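Local coordinates for MOR (Lactococcus phage TP901-1, PDB 6TRI), which probably modulates repression in the phage's lysis-lysogeny switch through a small helix-turn-helix-type fold, at residues S8-K13 with L37-K42; I26-S31 with V54-L59. One frame throughout, in Å; residues are numbered along the deposited sequence.

Contact 1: S8-K13 with L37-K42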
loop_
_atom_site.group_PDB
_atom_site.type_symbol
_atom_site.label_atom_id
_atom_site.label_comp_id
_atom_site.label_asym_id
_atom_site.label_seq_id
_atom_site.Cartn_x
_atom_site.Cartn_y
_atom_site.Cartn_z
ATOM N N SER B 8 -1.893 15.304 -1.024
ATOM C CA SER B 8 -1.608 16.632 -0.485
ATOM C C SER B 8 -0.584 16.577 0.641
ATOM O O SER B 8 0.465 17.215 0.561
ATOM C CB SER B 8 -2.888 17.302 0.018
ATOM O OG SER B 8 -3.736 17.658 -1.060
ATOM N N SER B 9 -0.890 15.804 1.681
ATOM C CA SER B 9 -0.000 15.667 2.832
ATOM C C SER B 9 1.388 15.180 2.422
ATOM O O SER B 9 2.400 15.674 2.922
ATOM C CB SER B 9 -0.603 14.711 3.863
ATOM O OG SER B 9 -1.822 15.214 4.377
ATOM N N LEU B 10 1.426 14.212 1.509
ATOM C CA LEU B 10 2.685 13.644 1.041
ATOM C C LEU B 10 3.548 14.698 0.355
ATOM O O LEU B 10 4.756 14.762 0.579
ATOM C CB LEU B 10 2.425 12.473 0.090
ATOM C CG LEU B 10 3.658 11.799 -0.519
ATOM C CD1 LEU B 10 4.597 11.297 0.564
ATOM C CD2 LEU B 10 3.250 10.658 -1.440
ATOM N N LEU B 11 2.920 15.528 -0.472
ATOM C CA LEU B 11 3.634 16.581 -1.187
ATOM C C LEU B 11 4.213 17.602 -0.220
ATOM O O LEU B 11 5.224 18.239 -0.509
ATOM C CB LEU B 11 2.710 17.273 -2.193
ATOM C CG LEU B 11 2.202 16.394 -3.339
ATOM C CD1 LEU B 11 1.195 17.145 -4.197
ATOM C CD2 LEU B 11 3.357 15.888 -4.180
ATOM N N GLY B 12 3.568 17.754 0.932
ATOM C CA GLY B 12 4.052 18.662 1.953
ATOM C C GLY B 12 5.380 18.204 2.523
ATOM O O GLY B 12 6.325 18.989 2.625
ATOM N N LYS B 13 5.452 16.927 2.891
ATOM C CA LYS B 13 6.662 16.361 3.480
ATOM C C LYS B 13 7.817 16.378 2.486
ATOM O O LYS B 13 8.970 16.579 2.865
ATOM C CB LYS B 13 6.412 14.930 3.962
ATOM C CG LYS B 13 5.391 14.815 5.080
ATOM C CD LYS B 13 5.912 15.409 6.376
ATOM C CE LYS B 13 7.169 14.696 6.840
ATOM N NZ LYS B 13 7.569 15.109 8.216
ATOM N N LEU B 37 4.696 10.621 -12.391
ATOM C CA LEU B 37 3.529 9.826 -12.766
ATOM C C LEU B 37 2.836 9.220 -11.547
ATOM O O LEU B 37 1.633 8.958 -11.573
ATOM C CB LEU B 37 3.928 8.714 -13.741
ATOM C CG LEU B 37 4.414 9.121 -15.133
ATOM C CD1 LEU B 37 4.904 7.900 -15.886
ATOM C CD2 LEU B 37 3.309 9.815 -15.904
ATOM N N LYS B 38 3.594 8.992 -10.481
ATOM C CA LYS B 38 3.025 8.414 -9.270
ATOM C C LYS B 38 2.369 9.478 -8.397
ATOM O O LYS B 38 1.295 9.255 -7.841
ATOM C CB LYS B 38 4.098 7.661 -8.485
ATOM C CG LYS B 38 4.545 6.389 -9.177
ATOM C CD LYS B 38 5.758 5.772 -8.511
ATOM C CE LYS B 38 6.237 4.560 -9.292
ATOM N NZ LYS B 38 5.231 3.465 -9.305
ATOM N N LEU B 39 3.008 10.640 -8.293
ATOM C CA LEU B 39 2.451 11.740 -7.512
ATOM C C LEU B 39 1.235 12.339 -8.202
ATOM O O LEU B 39 0.438 13.040 -7.579
ATOM C CB LEU B 39 3.504 12.822 -7.274
ATOM C CG LEU B 39 4.691 12.411 -6.404
ATOM C CD1 LEU B 39 5.677 13.561 -6.260
ATOM C CD2 LEU B 39 4.206 11.947 -5.046
ATOM N N ASN B 40 1.099 12.066 -9.495
ATOM C CA ASN B 40 -0.034 12.563 -10.262
ATOM C C ASN B 40 -1.025 11.448 -10.564
ATOM O O ASN B 40 -1.853 11.564 -11.469
ATOM C CB ASN B 40 0.447 13.226 -11.551
ATOM C CG ASN B 40 1.200 14.518 -11.290
ATOM O OD1 ASN B 40 0.605 15.593 -11.228
ATOM N ND2 ASN B 40 2.514 14.416 -11.119
ATOM N N ASP B 41 -0.916 10.369 -9.795
ATOM C CA ASP B 41 -1.889 9.281 -9.793
ATOM C C ASP B 41 -2.130 8.664 -11.173
ATOM O O ASP B 41 -3.238 8.227 -11.482
ATOM C CB ASP B 41 -3.216 9.774 -9.209
ATOM C CG ASP B 41 -4.024 8.662 -8.577
ATOM O OD1 ASP B 41 -3.442 7.852 -7.825
ATOM O OD2 ASP B 41 -5.241 8.593 -8.840
ATOM N N LYS B 42 -1.093 8.633 -12.002
ATOM C CA LYS B 42 -1.172 7.947 -13.285
ATOM C C LYS B 42 -0.651 6.519 -13.149
ATOM O O LYS B 42 -1.102 5.609 -13.845
ATOM C CB LYS B 42 -0.384 8.698 -14.357
ATOM C CG LYS B 42 -0.989 10.030 -14.769
ATOM C CD LYS B 42 -0.254 10.601 -15.971
ATOM C CE LYS B 42 -0.837 11.931 -16.411
ATOM N NZ LYS B 42 -0.121 12.465 -17.604
#

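Contact 2: I26-S31 with V54-L59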
loop_
_atom_site.group_PDB
_atom_site.type_symbol
_atom_site.label_atom_id
_atom_site.label_comp_id
_atom_site.label_asym_id
_atom_site.label_seq_id
_atom_site.Cartn_x
_atom_site.Cartn_y
_atom_site.Cartn_z
ATOM N N ILE B 26 15.784 11.267 -6.666
ATOM C CA ILE B 26 17.140 10.794 -6.415
ATOM C C ILE B 26 17.230 10.027 -5.096
ATOM O O ILE B 26 17.887 8.988 -5.015
ATOM C CB ILE B 26 18.146 11.963 -6.391
ATOM C CG1 ILE B 26 18.050 12.776 -7.684
ATOM C CG2 ILE B 26 19.563 11.452 -6.176
ATOM C CD1 ILE B 26 18.302 11.969 -8.937
ATOM N N ALA B 27 16.559 10.541 -4.068
ATOM C CA ALA B 27 16.560 9.909 -2.752
ATOM C C ALA B 27 15.835 8.563 -2.775
ATOM O O ALA B 27 16.152 7.662 -1.998
ATOM C CB ALA B 27 15.925 10.840 -1.719
ATOM N N MET B 28 14.865 8.435 -3.674
ATOM C CA MET B 28 14.090 7.207 -3.808
ATOM C C MET B 28 14.769 6.201 -4.733
ATOM O O MET B 28 14.406 5.026 -4.758
ATOM C CB MET B 28 12.690 7.524 -4.331
ATOM C CG MET B 28 11.826 8.284 -3.349
ATOM S SD MET B 28 11.185 7.186 -2.081
ATOM C CE MET B 28 10.269 6.040 -3.104
ATOM N N GLY B 29 15.756 6.670 -5.490
ATOM C CA GLY B 29 16.432 5.835 -6.465
ATOM C C GLY B 29 15.604 5.643 -7.723
ATOM O O GLY B 29 15.755 4.650 -8.437
ATOM N N LEU B 30 14.723 6.606 -7.988
ATOM C CA LEU B 30 13.818 6.555 -9.133
ATOM C C LEU B 30 14.075 7.715 -10.090
ATOM O O LEU B 30 14.708 8.703 -9.722
ATOM C CB LEU B 30 12.357 6.586 -8.667
ATOM C CG LEU B 30 11.640 5.292 -8.261
ATOM C CD1 LEU B 30 12.408 4.496 -7.220
ATOM C CD2 LEU B 30 10.241 5.613 -7.751
ATOM N N SER B 31 13.586 7.591 -11.320
ATOM C CA SER B 31 13.615 8.707 -12.256
ATOM C C SER B 31 12.530 9.695 -11.854
ATOM O O SER B 31 11.555 9.319 -11.201
ATOM C CB SER B 31 13.412 8.234 -13.697
ATOM O OG SER B 31 12.132 7.653 -13.874
ATOM N N VAL B 54 8.793 6.126 3.284
ATOM C CA VAL B 54 8.673 6.229 4.735
ATOM C C VAL B 54 10.040 6.444 5.369
ATOM O O VAL B 54 10.191 7.246 6.290
ATOM C CB VAL B 54 8.015 4.970 5.337
ATOM C CG1 VAL B 54 8.045 5.017 6.862
ATOM C CG2 VAL B 54 6.592 4.831 4.835
ATOM N N HIS B 55 11.036 5.725 4.861
ATOM C CA HIS B 55 12.412 5.867 5.322
ATOM C C HIS B 55 12.986 7.237 4.971
ATOM O O HIS B 55 13.587 7.906 5.814
ATOM C CB HIS B 55 13.287 4.768 4.717
ATOM C CG HIS B 55 14.745 4.917 5.023
ATOM N ND1 HIS B 55 15.241 4.903 6.308
ATOM C CD2 HIS B 55 15.815 5.076 4.207
ATOM C CE1 HIS B 55 16.556 5.049 6.272
ATOM N NE2 HIS B 55 16.926 5.156 5.009
ATOM N N VAL B 56 12.793 7.647 3.721
ATOM C CA VAL B 56 13.353 8.894 3.208
ATOM C C VAL B 56 12.720 10.128 3.849
ATOM O O VAL B 56 13.420 11.060 4.248
ATOM C CB VAL B 56 13.192 8.979 1.674
ATOM C CG1 VAL B 56 13.536 10.372 1.170
ATOM C CG2 VAL B 56 14.058 7.931 0.992
ATOM N N LEU B 57 11.395 10.128 3.953
ATOM C CA LEU B 57 10.673 11.278 4.492
ATOM C C LEU B 57 10.513 11.204 6.009
ATOM O O LEU B 57 9.995 12.135 6.631
ATOM C CB LEU B 57 9.306 11.394 3.822
ATOM C CG LEU B 57 9.380 11.620 2.311
ATOM C CD1 LEU B 57 8.006 11.492 1.683
ATOM C CD2 LEU B 57 9.990 12.983 2.009
ATOM N N GLU B 58 10.971 10.097 6.590
ATOM C CA GLU B 58 10.895 9.864 8.031
ATOM C C GLU B 58 9.464 10.003 8.528
ATOM O O GLU B 58 9.205 10.645 9.544
ATOM C CB GLU B 58 11.822 10.821 8.785
ATOM C CG GLU B 58 13.301 10.540 8.566
ATOM C CD GLU B 58 14.203 11.533 9.275
ATOM O OE1 GLU B 58 14.043 12.752 9.050
ATOM O OE2 GLU B 58 15.071 11.094 10.060
ATOM N N LEU B 59 8.537 9.396 7.796
ATOM C CA LEU B 59 7.130 9.428 8.158
ATOM C C LEU B 59 6.833 8.468 9.304
ATOM O O LEU B 59 7.488 7.433 9.446
ATOM C CB LEU B 59 6.258 9.074 6.950
ATOM C CG LEU B 59 6.508 9.857 5.660
ATOM C CD1 LEU B 59 5.551 9.415 4.558
ATOM C CD2 LEU B 59 6.374 11.341 5.915
#

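Contact 1: S8-K13 with L37-K42
Leu-39 reaches across to helix 8-17 and sets its forked end against Leu-10 and Leu-11. Its CD2 meets CD2 of Leu-10 at 3.9 Å, and its CD1 meets CD2 of Leu-11 at 3.9 Å. Leu-11 CD2 also lies 4.1 Å from Leu-39 CD2, and so touches both branches of the fork. The two approaches differ: Leu-10 crosses Leu-39 at about a right angle, whereas Leu-11 and Leu-39 run alongside each other in opposite directions. Leu-10 has CG anti to its backbone N (chi1 178°) and Leu-11 has CG beside it (chi1 -65°), a difference that helps bring CD2 of both residues to the same partner. The contact is purely apolar and small, burying 119 Å² in all. Just past Leu-39 the helix ends in a Schellman motif with Asp-41, at positive phi, as C-prime residue: Lys-42 N bonds to Leu-37 O at 2.8 Å and Asp-41 N to Lys-38 O. The last turn of helix 32-39 thus rests on helix 8-17, where Leu-10 also packs on Tyr-67 and Phe-68 of helix 64-68, while Lys-38 forms a salt bridge with Glu-49 of helix 47-57.

Contact 2: I26-S31 with V54-L59
The carbonyl O of Ala-27 is approached by two groups from helix 47-57: NZ of Lys-52 gives it a hydrogen bond, and the CG2 methyl of Val-56 lies against it at 3.7 Å. Val-56 carries the contact from its side, and its two branches do different work. With chi1 at 170°, CG1 stands anti to the backbone N and CG2 beside it; CG1 meets CB of Ala-27 at 3.8 Å, while CG2 lies beside Ala-27 O and, more loosely, SD of Met-28 at 4.3 Å. Met-28 curls, all three of its torsions lying between -60° and -77°, which brings its sulfur round to that methyl. The small side chain of Ala-27 is consistent with the close approach of the backbones: the CA atoms of Ala-27 and Val-56 are 6.8 Å apart. Directly after Met-28, helix 21-28 closes in a Schellman motif with Gly-29, at positive phi, as C-prime residue. Ser-31 then serves as N-cap of helix 32-39. The short link between helices 21-28 and 32-39 is consistent with the turn of a helix-turn-helix unit. On the other segment, Leu-59 N bonds to Val-54 O at 3.1 Å, with Glu-58 at positive phi between them. The CB of Val-54 points away from residues 26-31, and its side chain packs on Ile-64 and on an aromatic side chain of the other protein chain. Between the two segments there is no hydrogen bond, so their cohesion is van der Waals contact over 125 Å²; the added polar grip comes from Lys-52, whose charge would probably suit a carbonyl at the C-terminal end of a helix.

In the fold
From the N terminus the four segments alternate, so the loops closed by the two contacts cross. Contact 1 brings the end of helix 32-39 back to helix 8-17, closing a loop that contains helix 21-28. Before that loop is complete, the end of helix 21-28 enters contact 2, whose own loop runs through helix 32-39 and back along helix 47-57. The centres of contacts 1 and 2 lie about 13 Å apart, on opposite sides of the chain's centre, yet the contacts touch: Leu-10 CD1 meets Leu-57 CD1 at 3.6 Å, and Lys-13 CE meets Leu-59 CD2 at 3.6 Å. Helix 8-17 thus bridges both contacts, and together they tie the first four helices into one compact bundle.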